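Local atomic coordinates of nucleoporin NUP170 (Chaetomium thermophilum, PDB entry 5HAX), a protein that probably serves as a scaffold nucleoporin of the nuclear pore complex, with a beta-propeller domain followed by a helical domain. Residues G173-I187 and G190-Y202. Sequence-based numbering, arbitrary orientation.
Sequences GSDVSFIVGTKDGRI and GGESDTDIHEIFY
A classic beta bulge sets two residues, Ser177 and Phe178, against the single Gly190, and their two backbone N atoms share one acceptor. Gly190 O takes a hydrogen bond from Ser177 N at 2.9 Å in its carbonyl plane; Phe178 N comes to it tilted 32° from that plane. Gly190 N returns a bond to Phe178 O. Beside the bulge, Gly191 CA lies 3.3 Å from Asp175 O in a CA-H...O contact, too close for a side chain on that side.

On the loop side of the bulge, side chains tie the two loops together. Asp175 holds CG anti to its backbone N (chi1 165°), which brings OD2 to Glu192 N at 2.9 Å. The same oxygen accepts a hydrogen bond from Ser177 OG on its syn lone pair, so two donors hold that oxygen. Ser193 OG accepts from Asp175 N, and Ser174 OG donates to Asp194 OD1 at 2.8 Å. Asp194 OD2 closes an Asx turn with Asp196 N.

At the other end, Arg186 and Glu199 form a two-pronged salt bridge. NE meets OE2 of Glu199 at 2.7 Å and NH2 meets OE1 at 2.8 Å, with the two flat groups 28° apart. A leucine in place of Arg186 would probably leave the Glu199 carboxylate without its countercharge and freer to turn. His218 NE2 also hydrogen-bonds Glu199 OE1, and Lys261 O accepts from Arg186 NH2. Nearby, Ile187 CD1 touches Tyr202 CE2 at 3.9 Å, the two side chains crossing at about a right angle, while Tyr202 OH is hydrogen-bonded to Lys123 N.

Strand 187-190 pairs with both 178-181 and 198-202; with 213-217 they form a four-stranded antiparallel sheet, consistent with one blade of a beta-propeller.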
ATOM      1  N   GLY A 173     -21.804  10.510 -28.592  1.00 50.16           N
ATOM      2  CA  GLY A 173     -21.730  11.944 -28.403  1.00 55.99           C
ATOM      3  C   GLY A 173     -21.036  12.403 -27.145  1.00 54.64           C
ATOM      4  O   GLY A 173     -20.745  13.595 -27.019  1.00 52.93           O
ATOM      5  N   SER A 174     -20.756  11.499 -26.208  1.00 46.17           N
ATOM      6  CA  SER A 174     -20.184  11.862 -24.917  1.00 43.25           C
ATOM      7  C   SER A 174     -18.674  11.655 -24.927  1.00 46.52           C
ATOM      8  O   SER A 174     -18.189  10.561 -25.242  1.00 42.74           O
ATOM      9  CB  SER A 174     -20.820  11.043 -23.794  1.00 48.51           C
ATOM     10  OG  SER A 174     -22.191  11.370 -23.635  1.00 51.06           O
ATOM     11  N   ASP A 175     -17.942  12.708 -24.571  1.00 39.56           N
ATOM     12  CA  ASP A 175     -16.493  12.633 -24.428  1.00 42.34           C
ATOM     13  C   ASP A 175     -16.095  11.574 -23.405  1.00 45.62           C
ATOM     14  O   ASP A 175     -16.812  11.316 -22.434  1.00 37.36           O
ATOM     15  CB  ASP A 175     -15.947  14.000 -24.006  1.00 35.32           C
ATOM     16  CG  ASP A 175     -14.521  13.934 -23.496  1.00 39.96           C
ATOM     17  OD1 ASP A 175     -13.590  13.947 -24.326  1.00 41.10           O
ATOM     18  OD2 ASP A 175     -14.332  13.882 -22.262  1.00 39.68           O
ATOM     19  N   VAL A 176     -14.937  10.955 -23.635  1.00 40.45           N
ATOM     20  CA  VAL A 176     -14.346   9.988 -22.710  1.00 41.20           C
ATOM     21  C   VAL A 176     -12.985  10.530 -22.290  1.00 38.72           C
ATOM     22  O   VAL A 176     -12.045  10.561 -23.097  1.00 36.72           O
ATOM     23  CB  VAL A 176     -14.209   8.593 -23.338  1.00 46.33           C
ATOM     24  CG1 VAL A 176     -13.504   7.642 -22.372  1.00 44.08           C
ATOM     25  CG2 VAL A 176     -15.575   8.040 -23.721  1.00 46.72           C
ATOM     26  N   SER A 177     -12.877  10.948 -21.026  1.00 40.81           N
ATOM     27  CA  SER A 177     -11.625  11.411 -20.445  1.00 43.49           C
ATOM     28  C   SER A 177     -11.190  10.600 -19.235  1.00 36.33           C
ATOM     29  O   SER A 177     -10.076  10.811 -18.741  1.00 36.54           O
ATOM     30  CB  SER A 177     -11.732  12.888 -20.027  1.00 40.08           C
ATOM     31  OG  SER A 177     -11.807  13.742 -21.153  1.00 43.52           O
ATOM     32  N   PHE A 178     -12.026   9.687 -18.747  1.00 37.83           N
ATOM     33  CA  PHE A 178     -11.729   8.907 -17.553  1.00 40.08           C
ATOM     34  C   PHE A 178     -12.140   7.464 -17.795  1.00 40.77           C
ATOM     35  O   PHE A 178     -13.277   7.199 -18.193  1.00 39.32           O
ATOM     36  CB  PHE A 178     -12.460   9.479 -16.331  1.00 41.64           C
ATOM     37  CG  PHE A 178     -12.316  10.968 -16.186  1.00 37.61           C
ATOM     38  CD1 PHE A 178     -11.119  11.522 -15.764  1.00 39.56           C
ATOM     39  CD2 PHE A 178     -13.376  11.814 -16.475  1.00 38.41           C
ATOM     40  CE1 PHE A 178     -10.979  12.894 -15.634  1.00 34.95           C
ATOM     41  CE2 PHE A 178     -13.246  13.185 -16.345  1.00 43.66           C
ATOM     42  CZ  PHE A 178     -12.046  13.727 -15.925  1.00 39.54           C
ATOM     43  N   ILE A 179     -11.207   6.542 -17.565  1.00 37.88           N
ATOM     44  CA  ILE A 179     -11.443   5.110 -17.697  1.00 41.38           C
ATOM     45  C   ILE A 179     -10.934   4.440 -16.430  1.00 40.48           C
ATOM     46  O   ILE A 179      -9.803   4.698 -16.001  1.00 37.95           O
ATOM     47  CB  ILE A 179     -10.733   4.516 -18.929  1.00 48.57           C
ATOM     48  CG1 ILE A 179     -11.074   5.308 -20.194  1.00 40.96           C
ATOM     49  CG2 ILE A 179     -11.100   3.042 -19.095  1.00 41.70           C
ATOM     50  CD1 ILE A 179     -10.181   4.975 -21.374  1.00 40.73           C
ATOM     51  N   VAL A 180     -11.763   3.585 -15.832  1.00 40.42           N
ATOM     52  CA  VAL A 180     -11.377   2.830 -14.646  1.00 41.05           C
ATOM     53  C   VAL A 180     -11.818   1.385 -14.820  1.00 47.16           C
ATOM     54  O   VAL A 180     -12.798   1.091 -15.510  1.00 41.17           O
ATOM     55  CB  VAL A 180     -11.977   3.429 -13.351  1.00 42.08           C
ATOM     56  CG1 VAL A 180     -11.408   4.816 -13.102  1.00 47.92           C
ATOM     57  CG2 VAL A 180     -13.499   3.467 -13.424  1.00 45.37           C
ATOM     58  N   GLY A 181     -11.075   0.484 -14.188  1.00 44.12           N
ATOM     59  CA  GLY A 181     -11.366  -0.933 -14.264  1.00 44.09           C
ATOM     60  C   GLY A 181     -11.498  -1.543 -12.886  1.00 41.44           C
ATOM     61  O   GLY A 181     -10.850  -1.119 -11.930  1.00 48.94           O
ATOM     62  N   THR A 182     -12.360  -2.553 -12.797  1.00 45.79           N
ATOM     63  CA  THR A 182     -12.553  -3.295 -11.561  1.00 43.07           C
ATOM     64  C   THR A 182     -11.677  -4.543 -11.540  1.00 52.65           C
ATOM     65  O   THR A 182     -11.096  -4.953 -12.548  1.00 45.15           O
ATOM     66  CB  THR A 182     -14.017  -3.700 -11.382  1.00 44.82           C
ATOM     67  OG1 THR A 182     -14.356  -4.711 -12.340  1.00 45.19           O
ATOM     68  CG2 THR A 182     -14.945  -2.503 -11.545  1.00 51.60           C
ATOM     69  N   LYS A 183     -11.601  -5.154 -10.356  1.00 47.68           N
ATOM     70  CA  LYS A 183     -10.847  -6.390 -10.182  1.00 58.49           C
ATOM     71  C   LYS A 183     -11.288  -7.467 -11.164  1.00 56.69           C
ATOM     72  O   LYS A 183     -10.465  -8.274 -11.612  1.00 49.82           O
ATOM     73  CB  LYS A 183     -11.019  -6.884  -8.746  1.00 50.22           C
ATOM     74  CG  LYS A 183      -9.989  -7.897  -8.292  1.00 69.79           C
ATOM     75  CD  LYS A 183     -10.156  -8.246  -6.814  1.00 79.94           C
ATOM     76  CE  LYS A 183     -11.479  -8.953  -6.531  1.00 89.01           C
ATOM     77  NZ  LYS A 183     -12.607  -8.017  -6.240  1.00 77.54           N
ATOM     78  N   ASP A 184     -12.573  -7.489 -11.518  1.00 54.17           N
ATOM     79  CA  ASP A 184     -13.144  -8.513 -12.384  1.00 56.71           C
ATOM     80  C   ASP A 184     -13.103  -8.140 -13.862  1.00 52.50           C
ATOM     81  O   ASP A 184     -13.650  -8.877 -14.686  1.00 52.62           O
ATOM     82  CB  ASP A 184     -14.592  -8.797 -11.971  1.00 63.30           C
ATOM     83  CG  ASP A 184     -14.709  -9.271 -10.535  1.00 77.59           C
ATOM     84  OD1 ASP A 184     -13.832 -10.040 -10.087  1.00 86.63           O
ATOM     85  OD2 ASP A 184     -15.677  -8.872  -9.855  1.00 80.39           O
ATOM     86  N   GLY A 185     -12.486  -7.016 -14.214  1.00 51.76           N
ATOM     87  CA  GLY A 185     -12.349  -6.626 -15.602  1.00 45.44           C
ATOM     88  C   GLY A 185     -13.450  -5.743 -16.149  1.00 44.76           C
ATOM     89  O   GLY A 185     -13.467  -5.490 -17.361  1.00 43.89           O
ATOM     90  N   ARG A 186     -14.371  -5.274 -15.312  1.00 46.04           N
ATOM     91  CA  ARG A 186     -15.395  -4.350 -15.781  1.00 46.61           C
ATOM     92  C   ARG A 186     -14.770  -2.997 -16.097  1.00 42.32           C
ATOM     93  O   ARG A 186     -13.913  -2.510 -15.356  1.00 44.31           O
ATOM     94  CB  ARG A 186     -16.497  -4.193 -14.732  1.00 43.60           C
ATOM     95  CG  ARG A 186     -17.215  -5.488 -14.386  1.00 43.34           C
ATOM     96  CD  ARG A 186     -18.355  -5.253 -13.407  1.00 50.04           C
ATOM     97  NE  ARG A 186     -19.482  -4.565 -14.031  1.00 44.24           N
ATOM     98  CZ  ARG A 186     -20.640  -4.315 -13.425  1.00 47.54           C
ATOM     99  NH1 ARG A 186     -20.835  -4.695 -12.170  1.00 48.13           N
ATOM    100  NH2 ARG A 186     -21.608  -3.685 -14.076  1.00 53.82           N
ATOM    101  N   ILE A 187     -15.206  -2.388 -17.200  1.00 44.79           N
ATOM    102  CA  ILE A 187     -14.627  -1.148 -17.718  1.00 44.35           C
ATOM    103  C   ILE A 187     -15.705  -0.069 -17.702  1.00 51.31           C
ATOM    104  O   ILE A 187     -16.733  -0.205 -18.377  1.00 47.05           O
ATOM    105  CB  ILE A 187     -14.072  -1.337 -19.140  1.00 41.73           C
ATOM    106  CG1 ILE A 187     -12.971  -2.406 -19.146  1.00 43.03           C
ATOM    107  CG2 ILE A 187     -13.538  -0.018 -19.687  1.00 42.38           C
ATOM    108  CD1 ILE A 187     -12.527  -2.817 -20.536  1.00 46.74           C
ATOM    109  N   GLY A 190     -16.300   7.793 -18.429  1.00 38.86           N
ATOM    110  CA  GLY A 190     -16.901   9.090 -18.164  1.00 45.56           C
ATOM    111  C   GLY A 190     -16.048  10.168 -18.798  1.00 42.84           C
ATOM    112  O   GLY A 190     -14.928   9.915 -19.245  1.00 40.02           O
ATOM    113  N   GLY A 191     -16.583  11.383 -18.835  1.00 32.14           N
ATOM    114  CA  GLY A 191     -15.863  12.458 -19.489  1.00 41.68           C
ATOM    115  C   GLY A 191     -16.401  13.838 -19.186  1.00 34.81           C
ATOM    116  O   GLY A 191     -17.096  14.056 -18.192  1.00 36.62           O
ATOM    117  N   GLU A 192     -16.059  14.776 -20.074  1.00 38.94           N
ATOM    118  CA  GLU A 192     -16.291  16.198 -19.866  1.00 40.52           C
ATOM    119  C   GLU A 192     -17.486  16.726 -20.657  1.00 38.53           C
ATOM    120  O   GLU A 192     -17.624  17.943 -20.821  1.00 39.81           O
ATOM    121  CB  GLU A 192     -15.024  16.979 -20.220  1.00 42.15           C
ATOM    122  CG  GLU A 192     -13.802  16.524 -19.421  1.00 43.66           C
ATOM    123  CD  GLU A 192     -12.561  17.343 -19.714  1.00 46.78           C
ATOM    124  OE1 GLU A 192     -12.407  17.809 -20.863  1.00 54.36           O
ATOM    125  OE2 GLU A 192     -11.737  17.521 -18.790  1.00 48.30           O
ATOM    126  N   SER A 193     -18.353  15.838 -21.151  1.00 36.56           N
ATOM    127  CA  SER A 193     -19.582  16.243 -21.826  1.00 42.49           C
ATOM    128  C   SER A 193     -20.776  16.287 -20.884  1.00 40.64           C
ATOM    129  O   SER A 193     -21.662  17.133 -21.052  1.00 38.29           O
ATOM    130  CB  SER A 193     -19.897  15.284 -22.977  1.00 41.98           C
ATOM    131  OG  SER A 193     -18.921  15.359 -23.999  1.00 35.71           O
ATOM    132  N   ASP A 194     -20.811  15.395 -19.905  1.00 40.25           N
ATOM    133  CA  ASP A 194     -21.957  15.215 -19.023  1.00 40.99           C
ATOM    134  C   ASP A 194     -21.487  14.349 -17.860  1.00 41.33           C
ATOM    135  O   ASP A 194     -20.307  14.003 -17.763  1.00 39.91           O
ATOM    136  CB  ASP A 194     -23.137  14.587 -19.766  1.00 41.03           C
ATOM    137  CG  ASP A 194     -22.732  13.371 -20.575  1.00 44.20           C
ATOM    138  OD1 ASP A 194     -22.796  13.433 -21.822  1.00 47.71           O
ATOM    139  OD2 ASP A 194     -22.335  12.358 -19.967  1.00 45.99           O
ATOM    140  N   THR A 195     -22.421  13.999 -16.978  1.00 37.22           N
ATOM    141  CA  THR A 195     -22.125  13.171 -15.817  1.00 40.34           C
ATOM    142  C   THR A 195     -22.488  11.706 -16.028  1.00 37.07           C
ATOM    143  O   THR A 195     -22.438  10.925 -15.072  1.00 41.47           O
ATOM    144  CB  THR A 195     -22.855  13.703 -14.581  1.00 41.89           C
ATOM    145  OG1 THR A 195     -24.273  13.612 -14.776  1.00 46.18           O
ATOM    146  CG2 THR A 195     -22.473  15.148 -14.301  1.00 45.34           C
ATOM    147  N   ASP A 196     -22.845  11.314 -17.250  1.00 42.91           N
ATOM    148  CA  ASP A 196     -23.239   9.934 -17.499  1.00 40.49           C
ATOM    149  C   ASP A 196     -22.048   8.997 -17.356  1.00 46.77           C
ATOM    150  O   ASP A 196     -20.907   9.351 -17.665  1.00 40.73           O
ATOM    151  CB  ASP A 196     -23.827   9.772 -18.900  1.00 45.25           C
ATOM    152  CG  ASP A 196     -25.107  10.551 -19.097  1.00 44.89           C
ATOM    153  OD1 ASP A 196     -25.671  11.050 -18.101  1.00 42.94           O
ATOM    154  OD2 ASP A 196     -25.551  10.650 -20.258  1.00 47.69           O
ATOM    155  N   ILE A 197     -22.330   7.779 -16.902  1.00 37.70           N
ATOM    156  CA  ILE A 197     -21.333   6.724 -16.779  1.00 42.07           C
ATOM    157  C   ILE A 197     -21.718   5.595 -17.722  1.00 43.77           C
ATOM    158  O   ILE A 197     -22.847   5.092 -17.669  1.00 46.08           O
ATOM    159  CB  ILE A 197     -21.217   6.222 -15.329  1.00 37.99           C
ATOM    160  CG1 ILE A 197     -20.571   7.315 -14.473  1.00 49.42           C
ATOM    161  CG2 ILE A 197     -20.389   4.935 -15.261  1.00 43.36           C
ATOM    162  CD1 ILE A 197     -20.566   7.021 -13.005  1.00 57.15           C
ATOM    163  N   HIS A 198     -20.783   5.208 -18.582  1.00 43.04           N
ATOM    164  CA  HIS A 198     -20.964   4.108 -19.513  1.00 45.93           C
ATOM    165  C   HIS A 198     -20.119   2.922 -19.074  1.00 46.00           C
ATOM    166  O   HIS A 198     -19.162   3.061 -18.307  1.00 43.57           O
ATOM    167  CB  HIS A 198     -20.574   4.518 -20.939  1.00 45.21           C
ATOM    168  CG  HIS A 198     -21.365   5.667 -21.481  1.00 53.18           C
ATOM    169  ND1 HIS A 198     -21.065   6.981 -21.189  1.00 49.57           N
ATOM    170  CD2 HIS A 198     -22.439   5.700 -22.304  1.00 52.32           C
ATOM    171  CE1 HIS A 198     -21.922   7.773 -21.808  1.00 47.06           C
ATOM    172  NE2 HIS A 198     -22.768   7.021 -22.490  1.00 49.03           N
ATOM    173  N   GLU A 199     -20.489   1.745 -19.574  1.00 45.25           N
ATOM    174  CA  GLU A 199     -19.737   0.521 -19.341  1.00 50.31           C
ATOM    175  C   GLU A 199     -19.534  -0.187 -20.669  1.00 52.71           C
ATOM    176  O   GLU A 199     -20.438  -0.218 -21.509  1.00 53.53           O
ATOM    177  CB  GLU A 199     -20.456  -0.412 -18.352  1.00 43.70           C
ATOM    178  CG  GLU A 199     -19.720  -1.732 -18.110  1.00 48.37           C
ATOM    179  CD  GLU A 199     -20.297  -2.537 -16.961  1.00 54.12           C
ATOM    180  OE1 GLU A 199     -21.362  -2.155 -16.436  1.00 50.70           O
ATOM    181  OE2 GLU A 199     -19.678  -3.554 -16.580  1.00 44.59           O
ATOM    182  N   ILE A 200     -18.340  -0.741 -20.859  1.00 48.53           N
ATOM    183  CA  ILE A 200     -18.015  -1.528 -22.043  1.00 47.71           C
ATOM    184  C   ILE A 200     -18.080  -3.001 -21.661  1.00 49.91           C
ATOM    185  O   ILE A 200     -17.418  -3.435 -20.710  1.00 52.73           O
ATOM    186  CB  ILE A 200     -16.631  -1.163 -22.606  1.00 46.75           C
ATOM    187  CG1 ILE A 200     -16.659   0.268 -23.153  1.00 51.83           C
ATOM    188  CG2 ILE A 200     -16.221  -2.162 -23.701  1.00 52.80           C
ATOM    189  CD1 ILE A 200     -15.411   0.676 -23.903  1.00 57.00           C
ATOM    190  N   PHE A 201     -18.883  -3.759 -22.398  1.00 50.18           N
ATOM    191  CA  PHE A 201     -18.949  -5.207 -22.275  1.00 60.68           C
ATOM    192  C   PHE A 201     -18.177  -5.847 -23.420  1.00 55.32           C
ATOM    193  O   PHE A 201     -18.113  -5.305 -24.525  1.00 49.43           O
ATOM    194  CB  PHE A 201     -20.398  -5.698 -22.302  1.00 61.44           C
ATOM    195  CG  PHE A 201     -21.271  -5.082 -21.251  1.00 65.85           C
ATOM    196  CD1 PHE A 201     -21.316  -5.610 -19.972  1.00 67.25           C
ATOM    197  CD2 PHE A 201     -22.054  -3.981 -21.543  1.00 69.42           C
ATOM    198  CE1 PHE A 201     -22.123  -5.047 -19.002  1.00 69.84           C
ATOM    199  CE2 PHE A 201     -22.862  -3.415 -20.581  1.00 72.18           C
ATOM    200  CZ  PHE A 201     -22.899  -3.947 -19.308  1.00 68.42           C
ATOM    201  N   TYR A 202     -17.587  -7.008 -23.151  1.00 59.31           N
ATOM    202  CA  TYR A 202     -16.974  -7.777 -24.220  1.00 61.52           C
ATOM    203  C   TYR A 202     -16.945  -9.249 -23.839  1.00 60.94           C
ATOM    204  O   TYR A 202     -16.894  -9.603 -22.657  1.00 52.64           O
ATOM    205  CB  TYR A 202     -15.564  -7.268 -24.558  1.00 53.29           C
ATOM    206  CG  TYR A 202     -14.534  -7.403 -23.457  1.00 54.18           C
ATOM    207  CD1 TYR A 202     -13.754  -8.546 -23.345  1.00 61.58           C
ATOM    208  CD2 TYR A 202     -14.321  -6.374 -22.548  1.00 54.20           C
ATOM    209  CE1 TYR A 202     -12.803  -8.668 -22.349  1.00 55.51           C
ATOM    210  CE2 TYR A 202     -13.372  -6.487 -21.549  1.00 50.15           C
ATOM    211  CZ  TYR A 202     -12.615  -7.636 -21.455  1.00 60.06           C
ATOM    212  OH  TYR A 202     -11.671  -7.753 -20.462  1.00 54.99           O
TER
HETATM  213  O   HOH W   1     -24.069   9.916 -22.504  1.00 50.53           O
HETATM  214  O   HOH W   2     -18.768  12.697 -20.961  1.00 41.70           O
HETATM  215  O   HOH W   3     -11.444  -5.720 -18.777  1.00 45.33           O
HETATM  216  O   HOH W   4     -17.515  -4.211 -18.230  1.00 44.78           O